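Local coordinates for protein peroxiredoxin PRX1, mitochondrial (Saccharomyces cerevisiae, PDB 5YKJ) that probably reduces peroxides in yeast mitochondria as a 1-Cys peroxiredoxin, a thiol peroxidase whose oxidised cysteine is recycled through the glutathione and thioredoxin systems, at residues R158-A162 with N176-A180; E169-T173 with V183-P187. One frame throughout, in Å; residues are numbered along the deposited sequence.

Contact 1. Residues R158-A162 with N176-A180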
loop_
_atom_site.group_PDB
_atom_site.type_symbol
_atom_site.label_atom_id
_atom_site.label_comp_id
_atom_site.label_asym_id
_atom_site.label_seq_id
_atom_site.Cartn_x
_atom_site.Cartn_y
_atom_site.Cartn_z
ATOM N N ARG A 158 3.965 -3.527 9.009
ATOM C CA ARG A 158 4.166 -2.779 10.238
ATOM C C ARG A 158 3.391 -1.452 10.228
ATOM O O ARG A 158 2.721 -1.118 11.154
ATOM C CB ARG A 158 5.664 -2.549 10.508
ATOM C CG ARG A 158 5.995 -2.039 11.910
ATOM C CD ARG A 158 7.412 -1.506 12.066
ATOM N NE ARG A 158 7.645 -0.304 11.313
ATOM C CZ ARG A 158 7.369 0.896 11.766
ATOM N NH1 ARG A 158 6.912 1.071 12.997
ATOM N NH2 ARG A 158 7.572 1.927 10.997
ATOM N N VAL A 159 3.498 -0.737 9.135
ATOM C CA VAL A 159 2.775 0.499 9.020
ATOM C C VAL A 159 1.271 0.311 8.959
ATOM O O VAL A 159 0.597 1.122 9.386
ATOM C CB VAL A 159 3.296 1.464 7.943
ATOM C CG1 VAL A 159 4.750 1.690 8.172
ATOM C CG2 VAL A 159 3.013 0.955 6.548
ATOM N N ILE A 160 0.820 -0.773 8.351
ATOM C CA ILE A 160 -0.592 -1.030 8.301
ATOM C C ILE A 160 -1.083 -1.233 9.754
ATOM O O ILE A 160 -2.087 -0.728 10.137
ATOM C CB ILE A 160 -0.950 -2.271 7.446
ATOM C CG1 ILE A 160 -0.846 -1.946 5.966
ATOM C CG2 ILE A 160 -2.394 -2.700 7.701
ATOM C CD1 ILE A 160 -0.702 -3.180 5.107
ATOM N N ASP A 161 -0.298 -1.982 10.504
ATOM C CA ASP A 161 -0.681 -2.228 11.880
ATOM C C ASP A 161 -0.734 -0.928 12.704
ATOM O O ASP A 161 -1.603 -0.719 13.460
ATOM C CB ASP A 161 0.250 -3.244 12.524
ATOM C CG ASP A 161 -0.020 -4.675 12.054
ATOM O OD1 ASP A 161 -1.050 -4.924 11.563
ATOM O OD2 ASP A 161 0.829 -5.472 12.202
ATOM N N ALA A 162 0.247 -0.087 12.507
ATOM C CA ALA A 162 0.278 1.176 13.166
ATOM C C ALA A 162 -0.887 2.057 12.750
ATOM O O ALA A 162 -1.467 2.669 13.543
ATOM C CB ALA A 162 1.600 1.876 12.877
ATOM N N ASN A 176 10.218 3.066 15.126
ATOM C CA ASN A 176 10.526 1.675 15.257
ATOM C C ASN A 176 9.520 0.835 16.029
ATOM O O ASN A 176 9.842 -0.215 16.430
ATOM C CB ASN A 176 11.880 1.600 15.899
ATOM C CG ASN A 176 13.000 2.058 14.992
ATOM O OD1 ASN A 176 12.868 2.108 13.815
ATOM N ND2 ASN A 176 14.096 2.430 15.600
ATOM N N TRP A 177 8.309 1.335 16.173
ATOM C CA TRP A 177 7.278 0.640 16.895
ATOM C C TRP A 177 6.915 -0.717 16.334
ATOM O O TRP A 177 6.783 -0.878 15.180
ATOM C CB TRP A 177 5.986 1.488 16.943
ATOM C CG TRP A 177 4.813 0.840 17.561
ATOM C CD1 TRP A 177 4.499 0.827 18.856
ATOM C CD2 TRP A 177 3.777 0.133 16.893
ATOM N NE1 TRP A 177 3.351 0.192 19.051
ATOM C CE2 TRP A 177 2.875 -0.270 17.863
ATOM C CE3 TRP A 177 3.527 -0.197 15.572
ATOM C CZ2 TRP A 177 1.749 -0.982 17.559
ATOM C CZ3 TRP A 177 2.453 -0.896 15.286
ATOM C CH2 TRP A 177 1.548 -1.278 16.256
ATOM N N GLN A 178 6.729 -1.670 17.218
ATOM C CA GLN A 178 6.226 -2.942 16.846
ATOM C C GLN A 178 4.972 -3.167 17.680
ATOM O O GLN A 178 4.844 -2.694 18.746
ATOM C CB GLN A 178 7.195 -4.067 17.145
ATOM C CG GLN A 178 8.401 -4.164 16.231
ATOM C CD GLN A 178 8.099 -4.467 14.777
ATOM O OE1 GLN A 178 7.126 -5.060 14.457
ATOM N NE2 GLN A 178 8.958 -4.027 13.923
ATOM N N PRO A 179 4.065 -3.956 17.166
ATOM C CA PRO A 179 2.858 -4.277 17.911
ATOM C C PRO A 179 3.250 -4.915 19.253
ATOM O O PRO A 179 4.180 -5.640 19.332
ATOM C CB PRO A 179 2.164 -5.300 17.028
ATOM C CG PRO A 179 2.571 -4.897 15.637
ATOM C CD PRO A 179 3.959 -4.386 15.762
ATOM N N ALA A 180 2.485 -4.498 20.250
ATOM C CA ALA A 180 2.530 -4.759 21.696
ATOM C C ALA A 180 3.455 -3.772 22.388
ATOM O O ALA A 180 3.479 -3.728 23.561
ATOM C CB ALA A 180 2.849 -6.198 22.127
#

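Contact 2. Residues E169-T173 with V183-P187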
loop_
_atom_site.group_PDB
_atom_site.type_symbol
_atom_site.label_atom_id
_atom_site.label_comp_id
_atom_site.label_asym_id
_atom_site.label_seq_id
_atom_site.Cartn_x
_atom_site.Cartn_y
_atom_site.Cartn_z
ATOM N N GLU A 169 -7.693 3.184 18.267
ATOM C CA GLU A 169 -7.507 3.626 19.629
ATOM C C GLU A 169 -7.170 5.090 19.877
ATOM O O GLU A 169 -7.170 5.505 20.980
ATOM C CB GLU A 169 -6.442 2.733 20.246
ATOM C CG GLU A 169 -6.873 1.294 20.360
ATOM C CD GLU A 169 -5.913 0.351 21.070
ATOM O OE1 GLU A 169 -4.999 0.751 21.787
ATOM O OE2 GLU A 169 -6.103 -0.845 20.922
ATOM N N GLY A 170 -6.977 5.860 18.829
ATOM C CA GLY A 170 -6.598 7.237 18.972
ATOM C C GLY A 170 -5.271 7.450 19.654
ATOM O O GLY A 170 -5.132 8.215 20.556
ATOM N N VAL A 171 -4.292 6.744 19.150
ATOM C CA VAL A 171 -2.942 6.796 19.640
ATOM C C VAL A 171 -2.021 7.024 18.438
ATOM O O VAL A 171 -2.464 7.023 17.355
ATOM C CB VAL A 171 -2.503 5.536 20.362
ATOM C CG1 VAL A 171 -3.349 5.335 21.592
ATOM C CG2 VAL A 171 -2.592 4.304 19.480
ATOM N N VAL A 172 -0.771 7.265 18.743
ATOM C CA VAL A 172 0.272 7.485 17.745
ATOM C C VAL A 172 1.453 6.571 18.059
ATOM O O VAL A 172 1.620 6.182 19.162
ATOM C CB VAL A 172 0.710 8.957 17.501
ATOM C CG1 VAL A 172 -0.367 9.810 16.915
ATOM C CG2 VAL A 172 1.525 9.566 18.618
ATOM N N THR A 173 2.251 6.223 17.049
ATOM C CA THR A 173 3.312 5.286 17.253
ATOM C C THR A 173 4.691 5.895 17.026
ATOM O O THR A 173 4.924 6.632 16.199
ATOM C CB THR A 173 3.175 4.010 16.376
ATOM O OG1 THR A 173 3.202 4.372 15.022
ATOM C CG2 THR A 173 1.946 3.200 16.696
ATOM N N VAL A 183 2.520 2.830 23.134
ATOM C CA VAL A 183 2.082 3.856 22.224
ATOM C C VAL A 183 2.067 5.231 22.898
ATOM O O VAL A 183 2.248 5.356 24.061
ATOM C CB VAL A 183 0.710 3.537 21.624
ATOM C CG1 VAL A 183 0.752 2.299 20.746
ATOM C CG2 VAL A 183 -0.347 3.353 22.691
ATOM N N ILE A 184 1.837 6.238 22.086
ATOM C CA ILE A 184 1.844 7.606 22.522
ATOM C C ILE A 184 0.479 8.286 22.455
ATOM O O ILE A 184 -0.232 8.094 21.550
ATOM C CB ILE A 184 2.870 8.411 21.714
ATOM C CG1 ILE A 184 4.272 7.919 21.946
ATOM C CG2 ILE A 184 2.812 9.882 22.052
ATOM C CD1 ILE A 184 5.211 8.203 20.801
ATOM N N ILE A 185 0.156 9.070 23.467
ATOM C CA ILE A 185 -1.095 9.750 23.510
ATOM C C ILE A 185 -0.951 11.010 22.694
ATOM O O ILE A 185 -0.071 11.705 22.872
ATOM C CB ILE A 185 -1.510 10.024 24.984
ATOM C CG1 ILE A 185 -1.608 8.717 25.731
ATOM C CG2 ILE A 185 -2.847 10.737 25.047
ATOM C CD1 ILE A 185 -1.785 8.871 27.232
ATOM N N PRO A 186 -1.883 11.242 21.772
ATOM C CA PRO A 186 -1.801 12.424 20.948
ATOM C C PRO A 186 -1.909 13.688 21.814
ATOM O O PRO A 186 -2.582 13.780 22.755
ATOM C CB PRO A 186 -3.015 12.306 20.008
ATOM C CG PRO A 186 -3.394 10.909 20.018
ATOM C CD PRO A 186 -3.055 10.438 21.412
ATOM N N PRO A 187 -1.148 14.690 21.387
ATOM C CA PRO A 187 -1.106 15.957 22.104
ATOM C C PRO A 187 -2.435 16.672 22.168
ATOM O O PRO A 187 -2.632 17.453 23.041
ATOM C CB PRO A 187 -0.058 16.781 21.404
ATOM C CG PRO A 187 0.407 16.020 20.277
ATOM C CD PRO A 187 -0.195 14.656 20.277
#

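Contact 1. Residues R158-A162 with N176-A180
Trp177 lays the six-membered part of its indole against the backbone and CB at the Ala162 end of the 158-162 segment, where CZ3 lies 3.6 Å from Ala162 N and 3.8 Å from Ala162 CB. The backbone of Asp161 and Ala162 meets the ring obliquely, while Arg158 O lies at its edge, near the ring plane. CG of Trp177 is anti to the backbone N (chi1 175°), which swings the indole from its loop toward the helix. Pro179 N sits over one face of the indole, 3.7 Å above the plane and displaced toward the rim, so the loop folds back on its own aromatic ring. Arg158 supplies the polar half of the contact. Its NH1 donates a nearly straight hydrogen bond of 2.9 Å to Trp177 O; the acceptor lies in the guanidinium plane, and the N-H arrives on a lone pair in the carbonyl plane. The arginine chain runs extended as far as CD and then bends (chi3 67°), turning NH1 to the carbonyl. The chain of Gln178 crosses it at about a right angle, bringing NE2 to 3.5 Å from Arg158 CD, a van der Waals contact with the methylene. A salt bridge from NE to Glu155 also holds the guanidinium, limiting its freedom to turn. Farther along, Asp161 OD2 meets Pro179 CG at 3.9 Å, but the main charge partner of this carboxylate is Arg61, bonded to OD1. Within the loop itself, Asp181 accepts the N-H of Gln178 through OD2 and, weakly, that of Trp177 NE1 through its backbone O. The contact thus clasps the middle of helix 153-169 to the loop returning toward strand 183-184, on the surface of the chain.

Contact 2. Residues E169-T173 with V183-P187
Val172 and Ile184 form a single antiparallel bridge as a hydrogen-bonded pair: Val172 N donates to Ile184 O at 3.0 Å, and Ile184 N donates to Val172 O at 2.9 Å. Beside the bridge, CG2 of Val172 packs on CB of Ile184 at 3.6 Å. Val171 turns its branches to Val183 instead: with CG1 anti to the carbonyl carbon (chi1 -63°) and CG2 between that carbon and the backbone N, both methyls reach Val183, CG1 lying 3.8 Å from Val183 CG2. At the other end the ring of Pro186 rests on the backbone of Gly170, its CD 3.2 Å from Gly170 O. Gly170, with a phi of 62°, turns the chain out of helix 153-169 and into this pairing. The result is a short extended segment that meets strand 183-184 in one bridge, the two directions 123° apart. Strand 183-184 is an outermost strand of the antiparallel sheet it forms with 208-211 and 202-205 in the C-terminal domain. Strand 208-211 binds it from its other edge, through backbone bonds of Val183 with Thr211 and of Ile185 with Arg209, whereas Ile184 bonds to Val172. Val171 and Val183 both reach Leu165 on helix 153-169, and Val171 also meets Phe198 on helix 191-198. Replacing Val171 by an alanine would probably leave a gap among Val183, Leu165 and Phe198, because both branching methyls are lost.

How the contacts relate
The two contacts have centres about 12 Å apart and touch directly, through Ala162 CB with Thr173 OG1 and Trp177 NE1 with Val183 CG1. Their segments alternate along the chain: 158-162, 169-173, 176-180, then 183-187. The chain leaves helix 153-169, pairs beside strand 183-184 at contact 2, loops back to the helix at contact 1, and only then enters the strand. Both lie on the same side of the chain's centre, contact 2 farther out at about 22 Å against 15 Å. Together they join the long helix, which follows the thioredoxin-fold sheet in sequence, to the small antiparallel sheet of the C-terminal domain.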